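Local coordinates for protein putative aldo/keto reductase (Salmonella enterica subsp. enterica serovar Typhimurium, PDB 4R9O) that probably works as an NADP-dependent oxidoreductase of the aldo/keto reductase family, built on a TIM-barrel fold, at residues 197-202 and 256-261; 245-250 and 279-284. All blocks are in the same frame, centred on the assembly; numbering follows the deposited sequence.

Interaction 1: residues 197-202 and 256-261; sequences GTLDQL and LPSQPL
Leu199, in the first turn of helix 198-205, reaches across to the turn that leads from helix 245-254 into barrel strand 261-264, and its two methyls do the touching. In the TIM barrel this joins the helix before strand 210-212 to the loop entering the adjacent strand. The apolar part is a meeting of leucine ends: Leu199 CD1 lies 4.2 Å from Leu256 CD1, a loose methyl-to-methyl contact. The other branch works on a polar neighbour, with Leu199 CD2 3.7 Å from Ser258 OG. A chi1 of -66° sets CG anti to the carbonyl carbon, and chi2 of 177° spreads the methyls, CD1 toward Leu256 and CD2 toward Ser258.

Backbone hydrogen bonds shape each side separately. Residues 256-259 form a type I beta turn, closed by Gln259 N to Leu256 O at 2.9 Å, in which Leu256 and Ser258 both point their CB atoms toward the helix. Gly197 is the N-cap residue, and Gln201 N bonds to Gly197 O at 3.0 Å. Beyond the pair, Leu256 also packs on Ile186 and on Leu136 of a second subunit.

All three touching residues are buried, and between these two segments the contact is dispersive, with a serine hydroxyl lying against a methyl.

Interaction 2: residues 245-250 and 279-284; sequences IEQVVY and ETLSLT
Leu281 lays its isobutyl group against helix 245-254 on the outer, helical layer of the TIM barrel, where the chain runs from helix 269-276 toward the C-terminal helix 285-296. It has the largest share of the buried surface. Its CD2 methyl sits on the helix backbone, 3.5 Å from Gln247 O. The same Leu281 CD2 is 4.1 Å from Val248 N, and therefore rests on the Gln247-Val248 peptide as well as on side-chain carbon. An unusual chi1 of -107°, well away from a staggered position, accompanies this placement.

Val248 comes next in buried area. Its CG1 approaches to 4.5 Å from Leu283 CD1, and the same side chain also packs on Leu233 and Ala237 of helix 227-240. The valine therefore lies between that helix and the 279-284 loop. Gln247 supplies the third share: its chain, extended beyond CG, crosses Leu281 at about a right angle.

Farther along the loop, Leu283 points its CB toward the helix, which fits its approach to Val248, and Thr284 then caps the start of helix 285-296. Where Gln247 and Leu281 meet through side chains, the aliphatic carbon Gln247 CB is 3.9 Å from Leu281 CD2.

Helix 245-254 connects the two contacts: interaction 2 uses its first turns, and the turn in interaction 1 follows its end. Their centres are 18 Å apart and their nearest atoms about 7 Å, without touching. Along the sequence the segments alternate: the helix meets the later loop 279-284, and the turn after it meets the earlier helix 198-205. Both contacts lie near the probable NADP site without forming it: the side chain of Leu256 is about 9 Å from that of Cys214, and the side chain of Val248 about 8 Å from that of Leu220. A second subunit reaches interaction 1 but not interaction 2.

Interaction 1: residues 197-202 and 256-261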
loop_
_atom_site.group_PDB
_atom_site.type_symbol
_atom_site.label_atom_id
_atom_site.label_comp_id
_atom_site.label_asym_id
_atom_site.label_seq_id
_atom_site.Cartn_x
_atom_site.Cartn_y
_atom_site.Cartn_z
ATOM N N GLY C 197 1.925 12.509 13.028
ATOM C CA GLY C 197 1.595 12.714 14.432
ATOM C C GLY C 197 2.793 12.711 15.355
ATOM O O GLY C 197 2.711 13.127 16.509
ATOM N N THR C 198 3.917 12.225 14.857
ATOM C CA THR C 198 5.118 12.181 15.679
ATOM C C THR C 198 5.554 13.583 16.074
ATOM O O THR C 198 5.753 13.866 17.256
ATOM C CB THR C 198 6.255 11.481 14.959
ATOM O OG1 THR C 198 5.890 10.108 14.752
ATOM C CG2 THR C 198 7.545 11.565 15.793
ATOM N N LEU C 199 5.681 14.458 15.079
ATOM C CA LEU C 199 6.156 15.816 15.313
ATOM C C LEU C 199 5.067 16.714 15.902
ATOM O O LEU C 199 5.379 17.694 16.593
ATOM C CB LEU C 199 6.696 16.419 14.015
ATOM C CG LEU C 199 7.953 15.729 13.469
ATOM C CD1 LEU C 199 8.399 16.321 12.132
ATOM C CD2 LEU C 199 9.076 15.788 14.489
ATOM N N ASP C 200 3.798 16.391 15.626
ATOM C CA ASP C 200 2.685 17.086 16.265
ATOM C C ASP C 200 2.722 16.896 17.775
ATOM O O ASP C 200 2.563 17.852 18.534
ATOM C CB ASP C 200 1.334 16.592 15.730
ATOM C CG ASP C 200 1.183 16.789 14.234
ATOM O OD1 ASP C 200 1.727 17.779 13.701
ATOM O OD2 ASP C 200 0.525 15.939 13.592
ATOM N N GLN C 201 2.902 15.644 18.207
ATOM C CA GLN C 201 2.975 15.331 19.626
ATOM C C GLN C 201 4.135 16.067 20.306
ATOM O O GLN C 201 3.989 16.580 21.414
ATOM C CB GLN C 201 3.133 13.818 19.845
ATOM C CG GLN C 201 3.338 13.450 21.303
ATOM C CD GLN C 201 3.709 12.003 21.486
ATOM O OE1 GLN C 201 4.732 11.552 20.973
ATOM N NE2 GLN C 201 2.857 11.248 22.177
ATOM N N LEU C 202 5.287 16.105 19.648
ATOM C CA LEU C 202 6.466 16.737 20.242
ATOM C C LEU C 202 6.258 18.245 20.380
ATOM O O LEU C 202 6.541 18.815 21.433
ATOM C CB LEU C 202 7.729 16.441 19.417
ATOM C CG LEU C 202 8.105 14.953 19.413
ATOM C CD1 LEU C 202 9.305 14.698 18.508
ATOM C CD2 LEU C 202 8.391 14.458 20.844
ATOM N N LEU C 256 11.105 23.677 10.782
ATOM C CA LEU C 256 9.987 22.921 11.349
ATOM C C LEU C 256 9.589 23.451 12.723
ATOM O O LEU C 256 10.447 23.750 13.549
ATOM C CB LEU C 256 10.337 21.437 11.452
ATOM C CG LEU C 256 10.549 20.700 10.120
ATOM C CD1 LEU C 256 10.905 19.233 10.359
ATOM C CD2 LEU C 256 9.305 20.808 9.255
ATOM N N PRO C 257 8.274 23.556 12.980
ATOM C CA PRO C 257 7.789 24.112 14.252
ATOM C C PRO C 257 7.984 23.189 15.474
ATOM O O PRO C 257 7.755 23.639 16.596
ATOM C CB PRO C 257 6.305 24.364 13.977
ATOM C CG PRO C 257 5.956 23.394 12.904
ATOM C CD PRO C 257 7.174 23.253 12.047
ATOM N N SER C 258 8.409 21.942 15.282
ATOM C CA SER C 258 8.879 21.143 16.423
ATOM C C SER C 258 10.274 21.601 16.880
ATOM O O SER C 258 10.749 21.221 17.957
ATOM C CB SER C 258 8.901 19.650 16.081
ATOM O OG SER C 258 9.531 19.406 14.836
ATOM N N GLN C 259 10.911 22.432 16.061
ATOM C CA GLN C 259 12.234 23.007 16.366
ATOM C C GLN C 259 13.303 21.945 16.648
ATOM O O GLN C 259 13.881 21.915 17.725
ATOM C CB GLN C 259 12.125 23.973 17.549
ATOM C CG GLN C 259 11.042 25.036 17.360
ATOM C CD GLN C 259 10.991 26.037 18.505
ATOM O OE1 GLN C 259 11.890 26.863 18.657
ATOM N NE2 GLN C 259 9.938 25.966 19.315
ATOM N N PRO C 260 13.582 21.083 15.657
ATOM C CA PRO C 260 14.541 19.982 15.814
ATOM C C PRO C 260 15.983 20.447 16.042
ATOM O O PRO C 260 16.357 21.553 15.631
ATOM C CB PRO C 260 14.439 19.230 14.475
ATOM C CG PRO C 260 13.175 19.730 13.828
ATOM C CD PRO C 260 13.047 21.139 14.289
ATOM N N LEU C 261 16.761 19.590 16.699
ATOM C CA LEU C 261 18.205 19.732 16.856
ATOM C C LEU C 261 18.885 18.765 15.890
ATOM O O LEU C 261 18.881 17.549 16.125
ATOM C CB LEU C 261 18.642 19.423 18.294
ATOM C CG LEU C 261 18.227 20.362 19.438
ATOM C CD1 LEU C 261 16.718 20.358 19.706
ATOM C CD2 LEU C 261 18.989 19.990 20.691
#

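Interaction 2: residues 245-250 and 279-284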
loop_
_atom_site.group_PDB
_atom_site.type_symbol
_atom_site.label_atom_id
_atom_site.label_comp_id
_atom_site.label_asym_id
_atom_site.label_seq_id
_atom_site.Cartn_x
_atom_site.Cartn_y
_atom_site.Cartn_z
ATOM N N ILE C 245 24.738 23.237 -0.353
ATOM C CA ILE C 245 23.368 22.754 -0.237
ATOM C C ILE C 245 23.090 22.152 1.138
ATOM O O ILE C 245 21.939 22.102 1.559
ATOM C CB ILE C 245 23.027 21.720 -1.330
ATOM C CG1 ILE C 245 23.876 20.462 -1.178
ATOM C CG2 ILE C 245 23.210 22.329 -2.712
ATOM C CD1 ILE C 245 23.505 19.364 -2.146
ATOM N N GLU C 246 24.131 21.703 1.840
ATOM C CA GLU C 246 23.954 21.182 3.199
ATOM C C GLU C 246 23.311 22.237 4.077
ATOM O O GLU C 246 22.458 21.935 4.904
ATOM C CB GLU C 246 25.287 20.753 3.829
ATOM C CG GLU C 246 26.002 19.619 3.129
ATOM C CD GLU C 246 27.050 20.116 2.147
ATOM O OE1 GLU C 246 26.724 20.993 1.317
ATOM O OE2 GLU C 246 28.200 19.629 2.211
ATOM N N GLN C 247 23.746 23.482 3.899
ATOM C CA GLN C 247 23.169 24.602 4.631
ATOM C C GLN C 247 21.685 24.743 4.382
ATOM O O GLN C 247 20.920 25.036 5.295
ATOM C CB GLN C 247 23.862 25.900 4.249
ATOM C CG GLN C 247 25.164 26.059 4.924
ATOM C CD GLN C 247 25.994 27.152 4.318
ATOM O OE1 GLN C 247 27.217 27.055 4.270
ATOM N NE2 GLN C 247 25.332 28.207 3.844
ATOM N N VAL C 248 21.292 24.565 3.127
ATOM C CA VAL C 248 19.893 24.697 2.746
ATOM C C VAL C 248 19.067 23.590 3.407
ATOM O O VAL C 248 18.036 23.860 4.005
ATOM C CB VAL C 248 19.722 24.661 1.213
ATOM C CG1 VAL C 248 18.243 24.789 0.826
ATOM C CG2 VAL C 248 20.548 25.776 0.569
ATOM N N VAL C 249 19.542 22.351 3.324
ATOM C CA VAL C 249 18.844 21.223 3.947
ATOM C C VAL C 249 18.716 21.404 5.465
ATOM O O VAL C 249 17.646 21.199 6.024
ATOM C CB VAL C 249 19.555 19.890 3.659
ATOM C CG1 VAL C 249 18.908 18.749 4.449
ATOM C CG2 VAL C 249 19.550 19.599 2.162
ATOM N N TYR C 250 19.801 21.785 6.137
ATOM C CA TYR C 250 19.732 22.019 7.585
ATOM C C TYR C 250 18.729 23.137 7.920
ATOM O O TYR C 250 17.976 23.041 8.894
ATOM C CB TYR C 250 21.120 22.357 8.150
ATOM C CG TYR C 250 22.054 21.158 8.251
ATOM C CD1 TYR C 250 21.621 19.957 8.805
ATOM C CD2 TYR C 250 23.361 21.230 7.785
ATOM C CE1 TYR C 250 22.479 18.855 8.893
ATOM C CE2 TYR C 250 24.218 20.143 7.862
ATOM C CZ TYR C 250 23.776 18.959 8.416
ATOM O OH TYR C 250 24.642 17.889 8.489
ATOM N N GLU C 279 21.922 28.387 10.688
ATOM C CA GLU C 279 21.219 29.196 11.688
ATOM C C GLU C 279 20.891 30.615 11.205
ATOM O O GLU C 279 19.952 31.238 11.706
ATOM C CB GLU C 279 22.037 29.291 12.987
ATOM C CG GLU C 279 21.963 28.054 13.890
ATOM C CD GLU C 279 21.966 28.391 15.386
ATOM O OE1 GLU C 279 21.072 29.143 15.840
ATOM O OE2 GLU C 279 22.858 27.898 16.109
ATOM N N THR C 280 21.659 31.126 10.242
ATOM C CA THR C 280 21.483 32.505 9.779
ATOM C C THR C 280 20.760 32.620 8.427
ATOM O O THR C 280 20.572 33.721 7.907
ATOM C CB THR C 280 22.844 33.226 9.670
ATOM O OG1 THR C 280 23.652 32.590 8.670
ATOM C CG2 THR C 280 23.570 33.192 11.005
ATOM N N LEU C 281 20.359 31.482 7.869
ATOM C CA LEU C 281 19.696 31.434 6.569
ATOM C C LEU C 281 18.203 31.778 6.651
ATOM O O LEU C 281 17.483 31.255 7.502
ATOM C CB LEU C 281 19.865 30.046 5.951
ATOM C CG LEU C 281 20.829 29.893 4.778
ATOM C CD1 LEU C 281 22.210 30.395 5.147
ATOM C CD2 LEU C 281 20.885 28.435 4.332
ATOM N N SER C 282 17.752 32.641 5.743
ATOM C CA SER C 282 16.360 33.086 5.696
ATOM C C SER C 282 15.532 32.257 4.718
ATOM O O SER C 282 15.194 32.726 3.636
ATOM C CB SER C 282 16.281 34.565 5.294
ATOM O OG SER C 282 17.209 35.348 6.018
ATOM N N LEU C 283 15.210 31.025 5.086
ATOM C CA LEU C 283 14.406 30.182 4.209
ATOM C C LEU C 283 12.947 30.633 4.254
ATOM O O LEU C 283 12.323 30.600 5.312
ATOM C CB LEU C 283 14.527 28.707 4.612
ATOM C CG LEU C 283 14.147 27.656 3.565
ATOM C CD1 LEU C 283 15.120 27.665 2.406
ATOM C CD2 LEU C 283 14.099 26.282 4.191
ATOM N N THR C 284 12.416 31.080 3.118
ATOM C CA THR C 284 11.010 31.479 3.039
ATOM C C THR C 284 10.086 30.262 2.974
ATOM O O THR C 284 10.551 29.133 2.795
ATOM C CB THR C 284 10.735 32.343 1.814
ATOM O OG1 THR C 284 10.873 31.540 0.636
ATOM C CG2 THR C 284 11.718 33.520 1.748
#